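Local coordinates for protein luciferase-like monooxygenase (Streptomyces bottropensis, PDB 4US5) that probably acts as a flavin-dependent monooxygenase of the bacterial luciferase family, built on a TIM-barrel fold, at residues Val9-Pro14 with Glu41-Ala46; Val90-Arg95 with Phe156-Arg161; Leu107-Ala112 with Asp135-Arg140; Leu168-Ala173 with Leu186-Ala191; Ser224-Cys229 with Gly311-Ile316. All blocks are in the same frame, centred on the assembly; numbering follows the deposited sequence. Where two conformers were deposited one is given.

Interaction 1 of 5, residues Val9-Pro14 with Glu41-Ala46. With NA (sodium ion), chain R; NA (sodium ion), chain L.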
# COMPACT_ATOMS: atom_id res chain seq x y z
N VAL B 9 18.34 4.20 7.06
CA VAL B 9 17.34 4.60 8.07
C VAL B 9 16.31 3.46 8.18
O VAL B 9 15.90 2.92 7.18
CB VAL B 9 16.58 5.89 7.71
CG1 VAL B 9 15.58 6.24 8.78
CG2 VAL B 9 17.53 7.05 7.44
N VAL B 10 16.00 3.08 9.42
CA VAL B 10 14.90 2.17 9.71
C VAL B 10 13.92 2.94 10.57
O VAL B 10 14.26 3.41 11.67
CB VAL B 10 15.41 0.88 10.41
CG1 VAL B 10 14.28 -0.07 10.70
CG2 VAL B 10 16.47 0.19 9.54
N GLU B 11 12.70 3.10 10.05
CA GLU B 11 11.72 3.99 10.58
C GLU B 11 10.51 3.19 11.09
O GLU B 11 9.77 2.60 10.30
CB GLU B 11 11.29 4.98 9.50
CG GLU B 11 9.99 5.77 9.78
CD GLU B 11 10.11 6.74 10.94
OE1 GLU B 11 10.48 6.34 12.06
OE2 GLU B 11 9.83 7.95 10.73
N GLN B 12 10.30 3.20 12.40
CA GLN B 12 9.11 2.59 12.98
C GLN B 12 7.99 3.62 13.23
O GLN B 12 6.87 3.26 13.57
CB GLN B 12 9.49 1.82 14.24
CG GLN B 12 9.66 2.64 15.49
CD GLN B 12 10.95 3.45 15.56
OE1 GLN B 12 11.50 3.90 14.55
NE2 GLN B 12 11.35 3.76 16.77
N ALA B 13 8.29 4.89 12.96
CA ALA B 13 7.30 5.98 13.08
C ALA B 13 6.70 6.08 14.48
O ALA B 13 5.49 5.92 14.68
CB ALA B 13 6.23 5.84 12.03
N PRO B 14 7.55 6.38 15.46
CA PRO B 14 7.02 6.49 16.80
C PRO B 14 6.03 7.64 16.93
O PRO B 14 6.13 8.64 16.23
CB PRO B 14 8.27 6.69 17.66
CG PRO B 14 9.36 6.99 16.74
CD PRO B 14 8.98 6.68 15.37
N GLU B 41 21.73 5.19 2.19
CA GLU B 41 21.57 4.15 1.17
C GLU B 41 20.13 3.72 0.95
O GLU B 41 19.68 3.59 -0.19
CB GLU B 41 22.37 2.88 1.50
CG GLU B 41 23.83 3.10 1.68
CD GLU B 41 24.53 3.59 0.43
OE1 GLU B 41 24.14 3.15 -0.69
OE2 GLU B 41 25.40 4.48 0.61
N ARG B 42 19.41 3.44 2.06
CA ARG B 42 18.02 2.97 2.01
C ARG B 42 17.23 3.49 3.19
O ARG B 42 17.79 3.85 4.23
CB ARG B 42 17.92 1.44 1.93
CG ARG B 42 18.33 0.67 3.19
CD ARG B 42 18.65 -0.79 2.90
NE ARG B 42 19.94 -0.96 2.22
CZ ARG B 42 20.11 -1.57 1.04
NH1 ARG B 42 19.08 -2.04 0.33
NH2 ARG B 42 21.33 -1.71 0.55
N PHE B 43 15.92 3.51 3.02
CA PHE B 43 15.00 3.97 4.04
C PHE B 43 13.97 2.85 4.18
O PHE B 43 13.22 2.56 3.25
CB PHE B 43 14.32 5.25 3.58
CG PHE B 43 13.47 5.91 4.66
CD1 PHE B 43 12.18 5.47 4.92
CD2 PHE B 43 13.97 6.94 5.42
CE1 PHE B 43 11.42 6.05 5.90
CE2 PHE B 43 13.21 7.54 6.39
CZ PHE B 43 11.93 7.10 6.62
N TRP B 44 13.97 2.19 5.33
CA TRP B 44 13.04 1.13 5.58
C TRP B 44 11.95 1.55 6.53
O TRP B 44 12.20 2.27 7.49
CB TRP B 44 13.78 -0.07 6.16
CG TRP B 44 14.53 -0.88 5.19
CD1 TRP B 44 14.59 -0.71 3.84
CD2 TRP B 44 15.38 -1.98 5.49
NE1 TRP B 44 15.38 -1.67 3.28
CE2 TRP B 44 15.87 -2.49 4.27
CE3 TRP B 44 15.74 -2.62 6.68
CZ2 TRP B 44 16.76 -3.54 4.19
CZ3 TRP B 44 16.62 -3.70 6.61
CH2 TRP B 44 17.09 -4.17 5.37
N VAL B 45 10.76 1.02 6.31
CA VAL B 45 9.61 1.28 7.17
C VAL B 45 9.22 -0.05 7.86
O VAL B 45 8.99 -1.05 7.16
CB VAL B 45 8.42 1.81 6.37
CG1 VAL B 45 7.22 2.12 7.29
CG2 VAL B 45 8.81 3.06 5.61
N ALA B 46 9.09 -0.02 9.19
CA ALA B 46 8.79 -1.21 9.99
C ALA B 46 7.28 -1.38 10.13
O ALA B 46 6.51 -0.46 9.87
CB ALA B 46 9.47 -1.12 11.34
NA NA R . 13.59 5.10 13.62
NA NA L . 8.03 9.40 12.30
O HOH W 1 6.90 1.89 10.98
O HOH W 2 8.00 10.24 15.09

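Interaction 2 of 5, residues Val90-Arg95 with Phe156-Arg161. With NA (sodium ion), chain I.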
# COMPACT_ATOMS: atom_id res chain seq x y z
N VAL B 90 1.78 -10.43 -0.88
CA VAL B 90 2.98 -9.64 -0.67
C VAL B 90 3.77 -9.41 -1.97
O VAL B 90 4.25 -8.30 -2.24
CB VAL B 90 3.86 -10.26 0.43
CG1 VAL B 90 5.18 -9.50 0.59
CG2 VAL B 90 3.12 -10.27 1.75
N ALA B 91 3.93 -10.47 -2.76
CA ALA B 91 4.61 -10.37 -4.04
C ALA B 91 3.93 -9.36 -4.96
O ALA B 91 4.60 -8.54 -5.57
CB ALA B 91 4.68 -11.75 -4.70
N GLU B 92 2.62 -9.42 -5.04
CA GLU B 92 1.86 -8.48 -5.86
C GLU B 92 2.05 -7.02 -5.40
O GLU B 92 2.26 -6.13 -6.20
CB GLU B 92 0.38 -8.78 -5.81
CG GLU B 92 -0.04 -10.02 -6.55
CD GLU B 92 -1.52 -10.27 -6.43
OE1 GLU B 92 -2.12 -9.87 -5.39
OE2 GLU B 92 -2.07 -10.97 -7.35
N VAL B 93 1.95 -6.81 -4.10
CA VAL B 93 2.13 -5.47 -3.54
C VAL B 93 3.50 -4.91 -3.93
O VAL B 93 3.62 -3.77 -4.38
CB VAL B 93 1.95 -5.51 -2.00
CG1 VAL B 93 2.46 -4.25 -1.31
CG2 VAL B 93 0.47 -5.74 -1.64
N PHE B 94 4.54 -5.71 -3.75
CA PHE B 94 5.87 -5.22 -3.97
C PHE B 94 6.24 -5.18 -5.44
O PHE B 94 7.05 -4.36 -5.83
CB PHE B 94 6.89 -5.91 -3.07
CG PHE B 94 6.86 -5.37 -1.64
CD1 PHE B 94 5.81 -5.69 -0.80
CD2 PHE B 94 7.76 -4.44 -1.23
CE1 PHE B 94 5.74 -5.15 0.47
CE2 PHE B 94 7.70 -3.88 0.03
CZ PHE B 94 6.68 -4.21 0.88
N ARG B 95 5.62 -6.03 -6.27
CA ARG B 95 5.72 -5.87 -7.71
C ARG B 95 5.08 -4.56 -8.18
O ARG B 95 5.56 -3.94 -9.13
CB ARG B 95 5.09 -7.08 -8.46
CG ARG B 95 5.92 -8.37 -8.37
CD ARG B 95 5.88 -9.16 -9.66
NE ARG B 95 6.69 -8.40 -10.57
CZ ARG B 95 8.00 -8.52 -10.69
NH1 ARG B 95 8.67 -9.50 -10.09
NH2 ARG B 95 8.64 -7.68 -11.46
N PHE B 156 -0.32 -19.36 -13.19
CA PHE B 156 -0.83 -18.01 -13.42
C PHE B 156 0.30 -17.00 -13.30
O PHE B 156 1.36 -17.32 -12.78
CB PHE B 156 -1.97 -17.70 -12.44
CG PHE B 156 -1.61 -17.91 -10.98
CD1 PHE B 156 -0.82 -16.99 -10.32
CD2 PHE B 156 -2.05 -19.03 -10.28
CE1 PHE B 156 -0.47 -17.18 -9.00
CE2 PHE B 156 -1.70 -19.23 -8.95
CZ PHE B 156 -0.91 -18.29 -8.30
N THR B 157 0.06 -15.78 -13.77
CA THR B 157 1.05 -14.70 -13.67
C THR B 157 0.89 -13.86 -12.40
O THR B 157 -0.21 -13.72 -11.85
CB THR B 157 0.97 -13.76 -14.89
OG1 THR B 157 -0.32 -13.13 -14.95
CG2 THR B 157 1.23 -14.57 -16.18
N VAL B 158 1.99 -13.30 -11.95
CA VAL B 158 2.00 -12.42 -10.81
C VAL B 158 2.06 -10.99 -11.32
O VAL B 158 3.13 -10.50 -11.74
CB VAL B 158 3.17 -12.75 -9.87
CG1 VAL B 158 3.18 -11.82 -8.68
CG2 VAL B 158 3.06 -14.21 -9.40
N SER B 159 0.92 -10.32 -11.31
CA SER B 159 0.84 -8.96 -11.79
C SER B 159 1.38 -7.96 -10.80
O SER B 159 1.35 -8.19 -9.60
CB SER B 159 -0.61 -8.56 -12.02
OG SER B 159 -1.29 -9.46 -12.82
N PRO B 160 1.88 -6.83 -11.29
CA PRO B 160 2.21 -6.51 -12.65
C PRO B 160 3.60 -7.04 -12.98
O PRO B 160 4.53 -6.84 -12.19
CB PRO B 160 2.21 -4.99 -12.67
CG PRO B 160 2.45 -4.57 -11.26
CD PRO B 160 2.06 -5.69 -10.37
N ARG B 161 3.73 -7.69 -14.13
CA ARG B 161 5.04 -8.17 -14.60
C ARG B 161 5.89 -7.05 -15.14
O ARG B 161 5.43 -6.25 -15.93
CB ARG B 161 4.85 -9.21 -15.72
CG ARG B 161 3.98 -10.39 -15.35
CD ARG B 161 3.92 -11.46 -16.46
NE ARG B 161 3.46 -10.92 -17.73
CZ ARG B 161 3.24 -11.65 -18.82
NH1 ARG B 161 3.43 -12.96 -18.82
NH2 ARG B 161 2.81 -11.04 -19.92
NA NA I . -3.68 -8.23 -13.11
O HOH W 3 -1.35 -11.09 -9.86
O HOH W 4 6.68 -5.43 -11.28

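Interaction 3 of 5, residues Leu107-Ala112 with Asp135-Arg140. With NA (sodium ion), chain N.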
# COMPACT_ATOMS: atom_id res chain seq x y z
N LEU B 107 12.18 -5.40 -0.28
CA LEU B 107 11.22 -6.15 0.46
C LEU B 107 11.92 -6.86 1.63
O LEU B 107 12.34 -8.02 1.50
CB LEU B 107 10.54 -7.15 -0.47
CG LEU B 107 9.51 -8.11 0.10
CD1 LEU B 107 8.56 -7.45 1.09
CD2 LEU B 107 8.70 -8.74 -1.04
N GLY B 108 12.07 -6.14 2.73
CA GLY B 108 12.55 -6.72 3.96
C GLY B 108 11.43 -7.46 4.67
O GLY B 108 10.30 -6.96 4.75
N ILE B 109 11.74 -8.65 5.16
CA ILE B 109 10.78 -9.56 5.79
C ILE B 109 11.22 -9.77 7.21
O ILE B 109 12.39 -10.03 7.45
CB ILE B 109 10.80 -10.93 5.08
CG1 ILE B 109 10.35 -10.80 3.63
CG2 ILE B 109 9.94 -11.95 5.82
CD1 ILE B 109 8.99 -10.20 3.45
N GLY B 110 10.29 -9.63 8.14
CA GLY B 110 10.59 -9.80 9.56
C GLY B 110 9.65 -10.78 10.25
O GLY B 110 8.60 -11.13 9.70
N ARG B 111 10.05 -11.20 11.45
CA ARG B 111 9.27 -12.16 12.25
C ARG B 111 8.08 -11.53 12.96
O ARG B 111 8.19 -10.44 13.50
CB ARG B 111 10.12 -12.83 13.33
CG ARG B 111 10.97 -13.99 12.90
CD ARG B 111 11.05 -15.05 13.97
NE ARG B 111 11.24 -16.34 13.34
CZ ARG B 111 10.26 -17.13 12.89
NH1 ARG B 111 8.97 -16.80 13.04
NH2 ARG B 111 10.58 -18.26 12.28
N ALA B 112 6.99 -12.31 13.08
CA ALA B 112 5.78 -11.88 13.75
C ALA B 112 5.70 -12.41 15.20
O ALA B 112 4.62 -12.37 15.83
CB ALA B 112 4.58 -12.34 12.97
N ASP B 135 9.79 -22.61 11.26
CA ASP B 135 9.97 -23.10 9.90
C ASP B 135 8.90 -22.60 8.92
O ASP B 135 9.16 -22.55 7.73
CB ASP B 135 10.00 -24.63 9.90
CG ASP B 135 11.21 -25.19 10.60
OD1 ASP B 135 11.81 -24.49 11.47
OD2 ASP B 135 11.56 -26.34 10.29
N ASP B 136 7.72 -22.25 9.41
CA ASP B 136 6.67 -21.73 8.53
C ASP B 136 7.14 -20.45 7.79
O ASP B 136 6.85 -20.25 6.60
CB ASP B 136 5.41 -21.42 9.31
CG ASP B 136 4.28 -20.98 8.41
OD1 ASP B 136 3.97 -21.71 7.45
OD2 ASP B 136 3.72 -19.88 8.64
N LEU B 137 7.82 -19.56 8.50
CA LEU B 137 8.28 -18.31 7.88
C LEU B 137 9.21 -18.61 6.74
O LEU B 137 9.07 -18.04 5.65
CB LEU B 137 8.94 -17.40 8.90
CG LEU B 137 9.50 -16.08 8.35
CD1 LEU B 137 8.41 -15.30 7.61
CD2 LEU B 137 10.09 -15.23 9.48
N TRP B 138 10.14 -19.55 6.95
CA TRP B 138 11.14 -19.85 5.91
C TRP B 138 10.49 -20.50 4.69
O TRP B 138 10.90 -20.23 3.55
CB TRP B 138 12.28 -20.73 6.43
CG TRP B 138 12.82 -20.35 7.78
CD1 TRP B 138 13.14 -21.20 8.80
CD2 TRP B 138 13.08 -19.02 8.28
NE1 TRP B 138 13.59 -20.50 9.88
CE2 TRP B 138 13.56 -19.16 9.60
CE3 TRP B 138 12.96 -17.73 7.74
CZ2 TRP B 138 13.92 -18.06 10.40
CZ3 TRP B 138 13.31 -16.64 8.54
CH2 TRP B 138 13.79 -16.81 9.86
N ARG B 139 9.45 -21.28 4.91
CA ARG B 139 8.63 -21.80 3.83
C ARG B 139 7.90 -20.69 3.05
O ARG B 139 7.86 -20.71 1.82
CB ARG B 139 7.58 -22.76 4.38
CG ARG B 139 6.84 -23.55 3.31
CD ARG B 139 5.61 -24.26 3.85
NE ARG B 139 5.93 -25.32 4.83
CZ ARG B 139 6.15 -26.61 4.53
NH1 ARG B 139 6.10 -27.04 3.27
NH2 ARG B 139 6.43 -27.48 5.50
N ARG B 140 7.30 -19.76 3.77
CA ARG B 140 6.63 -18.60 3.13
C ARG B 140 7.61 -17.78 2.33
O ARG B 140 7.32 -17.30 1.25
CB ARG B 140 5.99 -17.72 4.19
CG ARG B 140 4.71 -18.24 4.74
CD ARG B 140 4.29 -17.46 5.98
NE ARG B 140 3.10 -18.06 6.52
CZ ARG B 140 1.88 -17.80 6.11
NH1 ARG B 140 1.64 -16.84 5.25
NH2 ARG B 140 0.87 -18.48 6.62
NA NA N . 6.46 -12.73 10.03

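Interaction 4 of 5, residues Leu168-Ala173 with Leu186-Ala191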
# COMPACT_ATOMS: atom_id res chain seq x y z
N LEU B 168 14.88 -8.79 -1.95
CA LEU B 168 14.49 -9.50 -0.73
C LEU B 168 15.56 -9.40 0.35
O LEU B 168 16.74 -9.74 0.11
CB LEU B 168 14.30 -10.98 -1.03
CG LEU B 168 12.92 -11.47 -1.48
CD1 LEU B 168 12.94 -12.98 -1.69
CD2 LEU B 168 11.81 -11.10 -0.49
N TRP B 169 15.16 -9.01 1.56
CA TRP B 169 16.03 -8.97 2.73
C TRP B 169 15.36 -9.70 3.88
O TRP B 169 14.13 -9.62 4.06
CB TRP B 169 16.30 -7.51 3.18
CG TRP B 169 17.30 -6.78 2.36
CD1 TRP B 169 17.09 -6.24 1.11
CD2 TRP B 169 18.65 -6.48 2.70
NE1 TRP B 169 18.22 -5.65 0.67
CE2 TRP B 169 19.19 -5.75 1.63
CE3 TRP B 169 19.48 -6.78 3.79
CZ2 TRP B 169 20.50 -5.32 1.61
CZ3 TRP B 169 20.76 -6.31 3.78
CH2 TRP B 169 21.27 -5.61 2.69
N LEU B 170 16.16 -10.37 4.71
CA LEU B 170 15.64 -10.97 5.93
C LEU B 170 16.14 -10.17 7.12
O LEU B 170 17.34 -9.91 7.25
CB LEU B 170 16.08 -12.41 6.08
CG LEU B 170 15.54 -13.13 7.30
CD1 LEU B 170 14.02 -13.08 7.33
CD2 LEU B 170 15.99 -14.59 7.30
N LEU B 171 15.20 -9.78 7.96
CA LEU B 171 15.51 -9.08 9.20
C LEU B 171 15.40 -10.08 10.31
O LEU B 171 14.42 -10.83 10.39
CB LEU B 171 14.52 -7.94 9.47
CG LEU B 171 14.77 -6.65 8.68
CD1 LEU B 171 14.48 -6.83 7.18
CD2 LEU B 171 13.93 -5.55 9.26
N GLY B 172 16.38 -10.07 11.19
CA GLY B 172 16.32 -10.96 12.38
C GLY B 172 16.89 -10.35 13.64
O GLY B 172 17.58 -9.30 13.61
N ALA B 173 16.64 -11.03 14.75
CA ALA B 173 17.15 -10.64 16.04
C ALA B 173 17.48 -11.89 16.86
O ALA B 173 17.24 -11.94 18.06
CB ALA B 173 16.13 -9.81 16.76
N LEU B 186 20.39 -15.06 1.57
CA LEU B 186 19.73 -13.75 1.58
C LEU B 186 20.55 -12.68 2.24
O LEU B 186 21.23 -12.95 3.24
CB LEU B 186 18.41 -13.87 2.32
CG LEU B 186 17.35 -14.61 1.55
CD1 LEU B 186 16.18 -14.90 2.47
CD2 LEU B 186 16.91 -13.84 0.32
N PRO B 187 20.41 -11.43 1.77
CA PRO B 187 20.90 -10.30 2.52
C PRO B 187 20.20 -10.29 3.89
O PRO B 187 19.05 -10.70 3.99
CB PRO B 187 20.49 -9.10 1.66
CG PRO B 187 20.32 -9.64 0.28
CD PRO B 187 19.82 -11.03 0.47
N TYR B 188 20.90 -9.83 4.92
CA TYR B 188 20.48 -10.01 6.27
C TYR B 188 20.70 -8.75 7.08
O TYR B 188 21.77 -8.19 7.03
CB TYR B 188 21.27 -11.16 6.91
CG TYR B 188 20.91 -11.48 8.32
CD1 TYR B 188 19.65 -11.88 8.65
CD2 TYR B 188 21.88 -11.45 9.34
CE1 TYR B 188 19.32 -12.24 9.96
CE2 TYR B 188 21.56 -11.77 10.65
CZ TYR B 188 20.29 -12.18 10.96
OH TYR B 188 19.97 -12.55 12.24
N ALA B 189 19.68 -8.34 7.83
CA ALA B 189 19.81 -7.20 8.72
C ALA B 189 19.52 -7.65 10.14
O ALA B 189 18.43 -8.13 10.45
CB ALA B 189 18.85 -6.11 8.31
N TYR B 190 20.52 -7.53 11.01
CA TYR B 190 20.40 -7.93 12.41
C TYR B 190 20.07 -6.77 13.32
O TYR B 190 20.80 -5.77 13.37
CB TYR B 190 21.69 -8.58 12.93
CG TYR B 190 21.55 -9.18 14.32
CD1 TYR B 190 21.06 -10.45 14.49
CD2 TYR B 190 21.90 -8.46 15.45
CE1 TYR B 190 20.93 -11.01 15.77
CE2 TYR B 190 21.77 -9.00 16.72
CZ TYR B 190 21.25 -10.28 16.87
OH TYR B 190 21.12 -10.82 18.13
N ALA B 191 19.02 -6.95 14.11
CA ALA B 191 18.61 -5.93 15.09
C ALA B 191 19.39 -6.00 16.41
O ALA B 191 18.91 -6.53 17.41
CB ALA B 191 17.10 -6.02 15.36

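Interaction 5 of 5, residues Ser224-Cys229 with Gly311-Ile316. With NA (sodium ion), chain M.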
# COMPACT_ATOMS: atom_id res chain seq x y z
N SER B 224 21.30 -3.21 12.30
CA SER B 224 20.33 -2.22 12.74
C SER B 224 20.60 -1.83 14.16
O SER B 224 20.69 -2.69 15.05
CB SER B 224 18.90 -2.70 12.55
OG SER B 224 18.70 -2.96 11.19
N VAL B 225 20.71 -0.53 14.38
CA VAL B 225 21.14 0.05 15.63
C VAL B 225 20.27 1.26 15.93
O VAL B 225 19.93 2.02 15.03
CB VAL B 225 22.61 0.52 15.58
CG1 VAL B 225 23.56 -0.66 15.68
CG2 VAL B 225 22.91 1.35 14.34
N VAL B 226 19.94 1.44 17.21
CA VAL B 226 19.43 2.68 17.70
C VAL B 226 20.59 3.62 17.98
O VAL B 226 21.62 3.24 18.61
CB VAL B 226 18.61 2.49 18.97
CG1 VAL B 226 18.37 3.80 19.68
CG2 VAL B 226 17.30 1.84 18.66
N VAL B 227 20.48 4.84 17.46
CA VAL B 227 21.48 5.85 17.72
C VAL B 227 20.80 7.13 18.15
O VAL B 227 19.78 7.53 17.58
CB VAL B 227 22.32 6.15 16.47
CG1 VAL B 227 23.39 7.19 16.75
CG2 VAL B 227 22.91 4.87 15.91
N CYS B 228 21.37 7.76 19.17
CA CYS B 228 20.94 9.06 19.62
C CYS B 228 22.15 9.98 19.66
O CYS B 228 22.99 9.90 20.58
CB CYS B 228 20.31 8.90 21.01
SG CYS B 228 19.64 10.42 21.69
N CYS B 229 22.31 10.78 18.61
CA CYS B 229 23.49 11.62 18.41
C CYS B 229 23.12 13.11 18.54
O CYS B 229 22.06 13.56 18.07
CB CYS B 229 24.11 11.33 17.06
SG CYS B 229 25.61 12.28 16.72
N GLY B 311 21.71 0.31 9.72
CA GLY B 311 20.30 0.72 9.68
C GLY B 311 19.93 1.48 10.97
O GLY B 311 19.81 0.91 12.05
N VAL B 312 19.80 2.78 10.85
CA VAL B 312 19.76 3.64 12.03
C VAL B 312 18.36 3.93 12.44
O VAL B 312 17.58 4.62 11.72
CB VAL B 312 20.51 4.97 11.80
CG1 VAL B 312 20.43 5.87 13.03
CG2 VAL B 312 21.98 4.70 11.41
N VAL B 313 18.04 3.44 13.62
CA VAL B 313 16.73 3.55 14.23
C VAL B 313 16.85 4.65 15.29
O VAL B 313 17.93 4.85 15.89
CB VAL B 313 16.34 2.22 14.93
CG1 VAL B 313 15.00 2.29 15.60
CG2 VAL B 313 16.37 1.06 13.95
N SER B 314 15.76 5.36 15.54
CA SER B 314 15.73 6.36 16.58
C SER B 314 14.41 6.35 17.37
O SER B 314 13.35 5.98 16.85
CB SER B 314 16.02 7.74 15.98
OG SER B 314 15.10 8.05 14.93
N MSE B 315 14.50 6.73 18.64
CA MSE B 315 13.34 6.87 19.52
C MSE B 315 13.48 8.22 20.17
O MSE B 315 13.77 8.32 21.35
CB MSE B 315 13.35 5.76 20.56
CG MSE B 315 12.75 4.46 20.03
SE MSE B 315 14.09 3.45 19.02
CE MSE B 315 13.19 1.71 18.93
N ILE B 316 13.28 9.28 19.38
CA ILE B 316 13.55 10.64 19.78
C ILE B 316 12.22 11.41 19.76
O ILE B 316 11.44 11.31 18.80
CB ILE B 316 14.59 11.29 18.84
CG1 ILE B 316 15.97 10.64 19.06
CG2 ILE B 316 14.67 12.78 19.06
CD1 ILE B 316 17.06 11.06 18.08
NA NA M . 12.58 8.80 16.64
O HOH W 5 17.29 7.40 19.26
O HOH W 6 10.49 10.43 16.33

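Interaction 1 of 5, residues Val9-Pro14 with Glu41-Ala46
Phe43 sets its ring obliquely against two residues, Val9 and Glu11. With CG anti to the backbone N (chi1 -172°), the ring leans across the strand pair: CE2 meets Val9 CG1 at 3.6 Å, and CZ lies 3.6 Å from Glu11 CB. Glu11 and Phe43 run alongside each other and point the same way, yet the carboxylate stands nearly perpendicular to the ring, 87° from its plane. The other face of the sheet carries Val10 and Trp44, where Val10 CG2 reaches Trp44 CE3 at an oblique 4.1 Å; the CD of Arg42 lies over one face of that indole, toward its rim. A parallel ladder holds these residues in step, Trp44 N giving a nearly straight bond to Val9 O (2.8 Å), and Glu11 N a shorter, more bent one to Trp44 O (2.7 Å). The strands belong to the beta-alpha-beta unit whose helix 21-38 packs on Val9 and Phe43. Glu11 OE2 binds one sodium ion at 2.8 Å and accepts from Ser28, while OE1 pairs with Arg322 and takes the N-H of Ala13 from above the carboxylate plane. A buried carboxylate surrounded by cations and donors would probably remain ionised, fixing the loop beyond the strand.

Interaction 2 of 5, residues Val90-Arg95 with Phe156-Arg161
Pro160 O is gripped from two directions by the helix and its water. Arg95 NE donates to it at 3.1 Å, the oxygen lying only 12° out of the guanidinium plane, and water 4 donates to it at 2.7 Å. The same water also donates to Arg95 O and accepts from Arg95 NH2, which has a further partner in Gly164 O, and the guanidinium is thereby held against turning. The arginine chain bends at chi2 and chi3 (72° at the latter) to fold back over the loop, its CD resting 3.9 Å from Val158 CG1. That methyl also faces Ala91 CB, while Pro160 CD lies 3.8 Å from Arg95 CB. A cis peptide bond before Pro160 turns the chain here. On the other flank, water 3 donates to Glu92 OE2 and accepts from Ser159 N at 2.8 Å, bridging helix and loop; Glu92 OE2 is bonded as well to His49 of the second subunit. Ser159 OG binds a sodium ion at 2.7 Å, whose remaining protein ligands are the carbonyl oxygens of His48, Glu51 and Asn54 of the second subunit. The arrangement is that of a loop packed on the outer helix 87-100 of a TIM barrel, at a subunit interface with a shared sodium site.

Interaction 3 of 5, residues Leu107-Ala112 with Asp135-Arg140
Leu137 fills the tight part of this contact, its two methyls dividing between Ile109 and Arg111. CD1 lies 4.1 Å from Ile109 CG2, the two side chains sliding past each other in opposite directions. CD2 reaches Arg111 CG at 3.7 Å and also sits over the centre of the guanidinium, 3.9 Å above its plane. A bend at chi2 (-144°) lets the Arg111 chain lie across the leucine. Ile109 and Leu137 are both buried, and Leu82 packs against them as well. Toward the partly exposed side the fit becomes looser: Arg111 NH2 stands over the rim of the Trp138 indole, 3.8 Å from CZ2, with the guanidinium and ring planes 73° apart. The polar hold there is slight, a weak hydrogen bond from NH2 to Ser134 O, and Asp135 OD1, of a poorly ordered side chain, remains 6.4 Å from Arg111 NH2. Replacing Arg111 with an alanine would probably uncover Leu137 CD2 and the rim of the indole, and leave Ser134 O without this weak donor. Gly110 O binds a sodium ion at 2.7 Å. Such apolar packing of an outer helix, 134-147, on the inner strand 105-110 is characteristic of the TIM barrel.

Interaction 4 of 5, residues Leu168-Ala173 with Leu186-Ala191
Pro187 O accepts the N-H of Leu170 at 3.0 Å, the first rung of a parallel ladder in the beta-alpha-beta unit of strand 167-172, helix 175-184 and strand 188-191 of the TIM barrel. Leu170 O takes Ala189 N at 2.9 Å, in the carbonyl plane; Ala189 O takes Gly172 N, and Gly172 O takes Ala191 N at 2.8 Å. The N-H and C=O groups turned the other way are used too: Trp169 and Leu171 bond to Ile109 on one neighbouring strand, Tyr188 to Ile222 of strand 221-229 and to Arg220 just before it. Both phenols find partners, Tyr188 OH at Ser177 OG and Tyr190 OH at Thr195 O. A chi1 of -179°, which turns CG away from the backbone N, carries the Tyr188 ring past Gly172, where a side chain would clash with the hydroxyl. Trp169 NE1 donates to a sulfonate oxygen of a bound buffer molecule, while its ring is met edge-to-face by Trp44. A leucine in place of Trp169 would probably leave that sulfonate without its indole donor and Pro187 without its flat cover. Pro187 CB sits 3.3 Å from the centroid of the indole six-membered ring, 11° off the normal, as a CH-pi contact.

Interaction 5 of 5, residues Ser224-Cys229 with Gly311-Ile316
Three backbone hydrogen bonds tie Ser224-Cys229 to Gly311-Ile316 in parallel register. Val225 N donates to Gly311 O at 2.9 Å, Val313 N to Val225 O in an almost straight bond of 2.8 Å, and Val227 N to Val313 O at 3.0 Å. CA-H...O contacts to the same carbonyl oxygens accompany them, among them Val226 CA to Val313 O at 3.2 Å. The short strand segments cross at -44°, and past Val313 the chains part: a water takes over there, donating to Val227 O and accepting from Met315 N.

Apolar contacts form on both faces of the sheet. On one, Val226 CG2, set beside the backbone N with CG1 anti to it (chi1 166°), touches Val313 CG1 obliquely and meets the selenium of Met315, a selenomethionine, at about a right angle, 3.6 Å from SE in one of its two conformers, so this contact is less certain. Phe193 covers this face. On the other, Val227 CG2 meets Val312 CG1 at 3.9 Å, with Leu329 of helix 319-332 packed on both valines.

Metal binding gathers at the strand end. Ser314 O coordinates a sodium ion at 2.9 Å. Gln12 NE2 donates to the same carbonyl, and Ser314 OG is bonded to Arg322 and Tyr326. The ion sits just past strand 309-313; adjacent parallel strands backed by helices are the hallmark of the TIM-barrel wall, here between strands 221-229 and 309-313.

How the interactions relate
Interactions 1, 4 and 5 are pieces of one curled parallel sheet, and interaction 3 packs a helix on a further strand of it. Interactions 1 and 5, with centres about 10 Å apart, are joined through neighbouring strands 6-11 and 309-313. Interactions 3 and 4 lie equally close, Ile109 N approaching Trp169 O to 2.8 Å, and interaction 4 meets interaction 5 where Tyr190 O lies 2.8 Å from Ser224 N. Across the barrel interior, Trp44 CZ3 touches Ala189 CB at 3.7 Å. Arg42 and Trp169 both bind the buffer sulfonate, which may mark a pocket. Interaction 2 lies outermost, its centre about 33 Å from that of interaction 5, and touches interaction 3 through Phe94 and Leu107.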